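Local coordinates for protein RNase III inhibitor (Mycobacterium tuberculosis, PDB 5M3I) that belongs to the macro domain family, whose fold sets a mixed beta sheet among helices, and is named as an RNase III inhibitor, at residues L133-E136 and D137-R141; L106-L109 and I110-I113. All blocks are in the same frame, centred on the assembly; numbering follows the deposited sequence.

Contact 1. Residues L133-E136 and D137-R141; sequences LDWE and DVEQR
E139 lays its CB over one face of the W135 indole, 3.7 Å from the centroid of the six-membered ring and 10° off the ring normal, a CH-pi contact within the first turn of helix 135-147. The aromatic contact continues along the E139 chain: CG runs on above the CZ2 side, and the carboxylate, its plane turned 60° from the ring, brings OE2 to 3.2 Å from W135 CZ2. W135 can meet E139 this way because its CG stands anti to the backbone N (chi1 170°), which folds the indole back beside the turn that follows.

Among the backbone bonds, E139 N to W135 O is short, 2.7 Å, and nearly straight. V138 N donates to D134 O, and D137 N reaches the same oxygen weakly. At the N-cap, D134 OD1 accepts a weak bond from E136 N at 3.3 Å. Further along, R141 NH1 donates to D137 O at 2.9 Å; the oxygen lies in the guanidinium plane, while the nitrogen sits above the carbonyl plane. R141 NE makes a salt bridge with D103, tying this turn to helix 99-115.

V138 supplies further apolar contact, its two methyls working separately: CG2 meets L133 CB at 4.0 Å, and CG1 approaches W135 CZ3 obliquely at 4.4 Å. P125, P158 and P159 also pack against W135.

The chemistry is that of a helix start. The carboxylates of D134, E136 and D137 lie near the N-terminal, positive end of the helix dipole, which would probably favour their charged forms, even though D134 OD2 and D137 OD2 lie 4.7 Å apart.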
# COMPACT_ATOMS: atom_id res chain seq x y z
N LEU A 133 3.03 14.62 -2.83
CA LEU A 133 2.96 14.94 -1.37
C LEU A 133 4.36 15.11 -0.73
O LEU A 133 5.35 14.62 -1.25
CB LEU A 133 2.16 13.86 -0.62
CG LEU A 133 0.75 13.58 -1.16
CD1 LEU A 133 0.05 12.52 -0.34
CD2 LEU A 133 -0.10 14.84 -1.20
N ASP A 134 4.42 15.78 0.41
CA ASP A 134 5.65 15.94 1.18
C ASP A 134 5.94 14.70 2.03
O ASP A 134 5.07 14.24 2.79
CB ASP A 134 5.48 17.14 2.10
CG ASP A 134 6.80 17.74 2.54
OD1 ASP A 134 7.67 16.99 3.02
OD2 ASP A 134 6.97 18.97 2.41
N TRP A 135 7.16 14.15 1.91
CA TRP A 135 7.53 12.91 2.64
C TRP A 135 7.29 13.04 4.14
O TRP A 135 6.69 12.18 4.77
CB TRP A 135 8.99 12.52 2.37
CG TRP A 135 9.56 11.37 3.27
CD1 TRP A 135 10.76 11.35 3.93
CD2 TRP A 135 8.95 10.11 3.53
NE1 TRP A 135 10.92 10.17 4.60
CE2 TRP A 135 9.82 9.39 4.37
CE3 TRP A 135 7.76 9.51 3.12
CZ2 TRP A 135 9.53 8.11 4.82
CZ3 TRP A 135 7.46 8.25 3.59
CH2 TRP A 135 8.36 7.56 4.42
N GLU A 136 7.80 14.11 4.70
CA GLU A 136 7.78 14.27 6.13
C GLU A 136 6.35 14.25 6.63
O GLU A 136 6.07 13.74 7.72
CB GLU A 136 8.52 15.55 6.52
CG GLU A 136 8.67 15.75 7.99
CD GLU A 136 9.50 16.97 8.34
OE1 GLU A 136 10.23 17.53 7.48
OE2 GLU A 136 9.40 17.38 9.51
N ASP A 137 5.42 14.79 5.83
CA ASP A 137 4.00 14.78 6.21
C ASP A 137 3.44 13.35 6.26
O ASP A 137 2.67 13.02 7.17
CB ASP A 137 3.15 15.57 5.19
CG ASP A 137 3.32 17.07 5.30
OD1 ASP A 137 3.82 17.55 6.36
OD2 ASP A 137 2.90 17.77 4.36
N VAL A 138 3.74 12.60 5.21
CA VAL A 138 3.26 11.24 5.04
C VAL A 138 3.95 10.33 6.06
O VAL A 138 3.28 9.56 6.73
CB VAL A 138 3.56 10.73 3.64
CG1 VAL A 138 3.19 9.25 3.51
CG2 VAL A 138 2.79 11.55 2.60
N GLU A 139 5.24 10.51 6.27
CA GLU A 139 5.98 9.73 7.28
C GLU A 139 5.38 9.87 8.68
O GLU A 139 5.20 8.88 9.37
CB GLU A 139 7.46 10.09 7.27
CG GLU A 139 8.34 9.28 8.19
CD GLU A 139 9.78 9.78 8.21
OE1 GLU A 139 10.01 10.92 8.68
OE2 GLU A 139 10.66 9.05 7.71
N GLN A 140 5.02 11.09 9.07
CA GLN A 140 4.31 11.32 10.35
C GLN A 140 3.06 10.48 10.46
O GLN A 140 2.82 9.84 11.47
CB GLN A 140 3.91 12.77 10.53
CG GLN A 140 5.05 13.67 10.94
CD GLN A 140 4.73 15.16 10.74
OE1 GLN A 140 3.54 15.56 10.69
NE2 GLN A 140 5.77 15.98 10.55
N ARG A 141 2.25 10.52 9.42
CA ARG A 141 0.98 9.80 9.44
C ARG A 141 1.18 8.31 9.47
O ARG A 141 0.49 7.61 10.20
CB ARG A 141 0.11 10.21 8.27
CG ARG A 141 -0.43 11.61 8.43
CD ARG A 141 -0.87 12.17 7.08
NE ARG A 141 -1.57 13.44 7.25
CZ ARG A 141 -0.98 14.60 7.52
NH1 ARG A 141 0.34 14.70 7.64
NH2 ARG A 141 -1.71 15.69 7.66

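Contact 2. Residues L106-L109 and I110-I113; sequences LIDL and IRVI
OD1 of D108 is gripped by two nitrogens of R111, NE at 2.6 Å and NH2 at 2.8 Å, in an i to i+3 salt bridge on helix 99-115 of the macro domain fold. The grip is side-on, with both donors converging on one oxygen; both bonds are bent, that from NH2 more than that from NE. NE meets OD1 nearly along its C-O axis, whereas NH2 comes from the syn side, 19° out of the carboxylate plane; relative to the arginine, OD1 lies at the guanidinium edge, close to its plane. The two flat groups are nevertheless turned 39° against each other, and from R111, OD2 receives no more than a weak bond, through NH2.

A bend in the arginine chain makes this possible. R111 runs extended as far as CD, then turns at chi3 (66°) to bring NE back alongside D108, the two side chains pointing the same way. Each charged group also has another partner: D108 OD2 accepts from the backbone N of M70, and R111 NH1 forms a salt bridge with E115 one turn further on. The carboxylate therefore links this helix to the chain at M70, while the guanidinium has two acidic partners, D108 on NE and NH2 and E115 on NH1.

The backbone carries a regular series of i to i+4 bonds from I110, R111, V112 and I113 back to L106, I107, D108 and L109. V112 CG2, anti to its own carbonyl carbon, comes to 3.2 Å from D108 O.

The apolar side of the helix is buried. L106 and L109 reach strand 83-88 at F87 and I85, while I110 and I113 pack on helix 135-147 at A145 and F146. Across the turn, L109 CG touches the I113 CD1 methyl at 3.8 Å.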
# COMPACT_ATOMS: atom_id res chain seq x y z
N LEU A 106 -5.40 5.13 5.62
CA LEU A 106 -4.72 4.59 6.78
C LEU A 106 -5.71 4.00 7.75
O LEU A 106 -5.44 2.94 8.34
CB LEU A 106 -3.84 5.65 7.47
CG LEU A 106 -2.57 5.98 6.66
CD1 LEU A 106 -1.89 7.22 7.24
CD2 LEU A 106 -1.58 4.87 6.65
N ILE A 107 -6.86 4.65 7.89
CA ILE A 107 -7.89 4.10 8.74
C ILE A 107 -8.20 2.66 8.30
O ILE A 107 -8.23 1.76 9.13
CB ILE A 107 -9.17 4.97 8.74
CG1 ILE A 107 -8.91 6.33 9.44
CG2 ILE A 107 -10.32 4.24 9.46
CD1 ILE A 107 -10.03 7.36 9.31
N ASP A 108 -8.42 2.45 6.99
CA ASP A 108 -8.79 1.13 6.54
C ASP A 108 -7.59 0.20 6.50
O ASP A 108 -7.75 -1.02 6.63
CB ASP A 108 -9.48 1.18 5.20
CG ASP A 108 -10.26 -0.08 4.91
OD1 ASP A 108 -11.16 -0.42 5.69
OD2 ASP A 108 -10.03 -0.73 3.87
N LEU A 109 -6.40 0.73 6.29
CA LEU A 109 -5.21 -0.11 6.33
C LEU A 109 -5.07 -0.76 7.72
O LEU A 109 -4.75 -1.94 7.79
CB LEU A 109 -3.94 0.68 6.03
CG LEU A 109 -2.63 -0.14 6.10
CD1 LEU A 109 -2.61 -1.28 5.10
CD2 LEU A 109 -1.44 0.78 5.87
N ILE A 110 -5.28 0.02 8.79
CA ILE A 110 -5.20 -0.50 10.13
C ILE A 110 -6.27 -1.57 10.33
O ILE A 110 -6.00 -2.63 10.89
CB ILE A 110 -5.44 0.61 11.15
CG1 ILE A 110 -4.24 1.56 11.20
CG2 ILE A 110 -5.74 0.06 12.53
CD1 ILE A 110 -4.55 2.85 11.93
N ARG A 111 -7.48 -1.27 9.91
CA ARG A 111 -8.58 -2.20 10.05
C ARG A 111 -8.27 -3.52 9.34
O ARG A 111 -8.50 -4.57 9.86
CB ARG A 111 -9.86 -1.59 9.47
CG ARG A 111 -11.10 -2.46 9.69
CD ARG A 111 -12.32 -1.95 8.93
NE ARG A 111 -12.14 -2.05 7.48
CZ ARG A 111 -12.14 -3.19 6.76
NH1 ARG A 111 -12.33 -4.37 7.33
NH2 ARG A 111 -11.95 -3.13 5.44
N VAL A 112 -7.70 -3.46 8.16
CA VAL A 112 -7.43 -4.66 7.39
C VAL A 112 -6.32 -5.52 8.04
O VAL A 112 -6.36 -6.75 7.98
CB VAL A 112 -7.10 -4.25 5.93
CG1 VAL A 112 -6.39 -5.34 5.16
CG2 VAL A 112 -8.39 -3.84 5.23
N ILE A 113 -5.29 -4.86 8.57
CA ILE A 113 -4.20 -5.56 9.21
C ILE A 113 -4.73 -6.32 10.42
O ILE A 113 -4.28 -7.42 10.69
CB ILE A 113 -3.02 -4.60 9.55
CG1 ILE A 113 -2.25 -4.26 8.26
CG2 ILE A 113 -2.07 -5.22 10.56
CD1 ILE A 113 -1.42 -3.02 8.33

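In the fold
Contact 2 lies on helix 99-115 and contact 1 at the start of helix 135-147, later in the chain. Their centres are 18 Å apart, yet they touch where R141 CB of 137-141 packs on L106 CD1 of 106-109 at 3.7 Å. L106 also touches L142, one residue beyond 137-141 on the same helix. Contact 1 is at the surface, about 15 Å from the chain centre, and belongs to the beta-alpha-beta unit of strands 120-123 and 153-156; contact 2 is buried, about 10 Å from that centre. Together they mark two neighbouring helices of one macro domain, packed side by side.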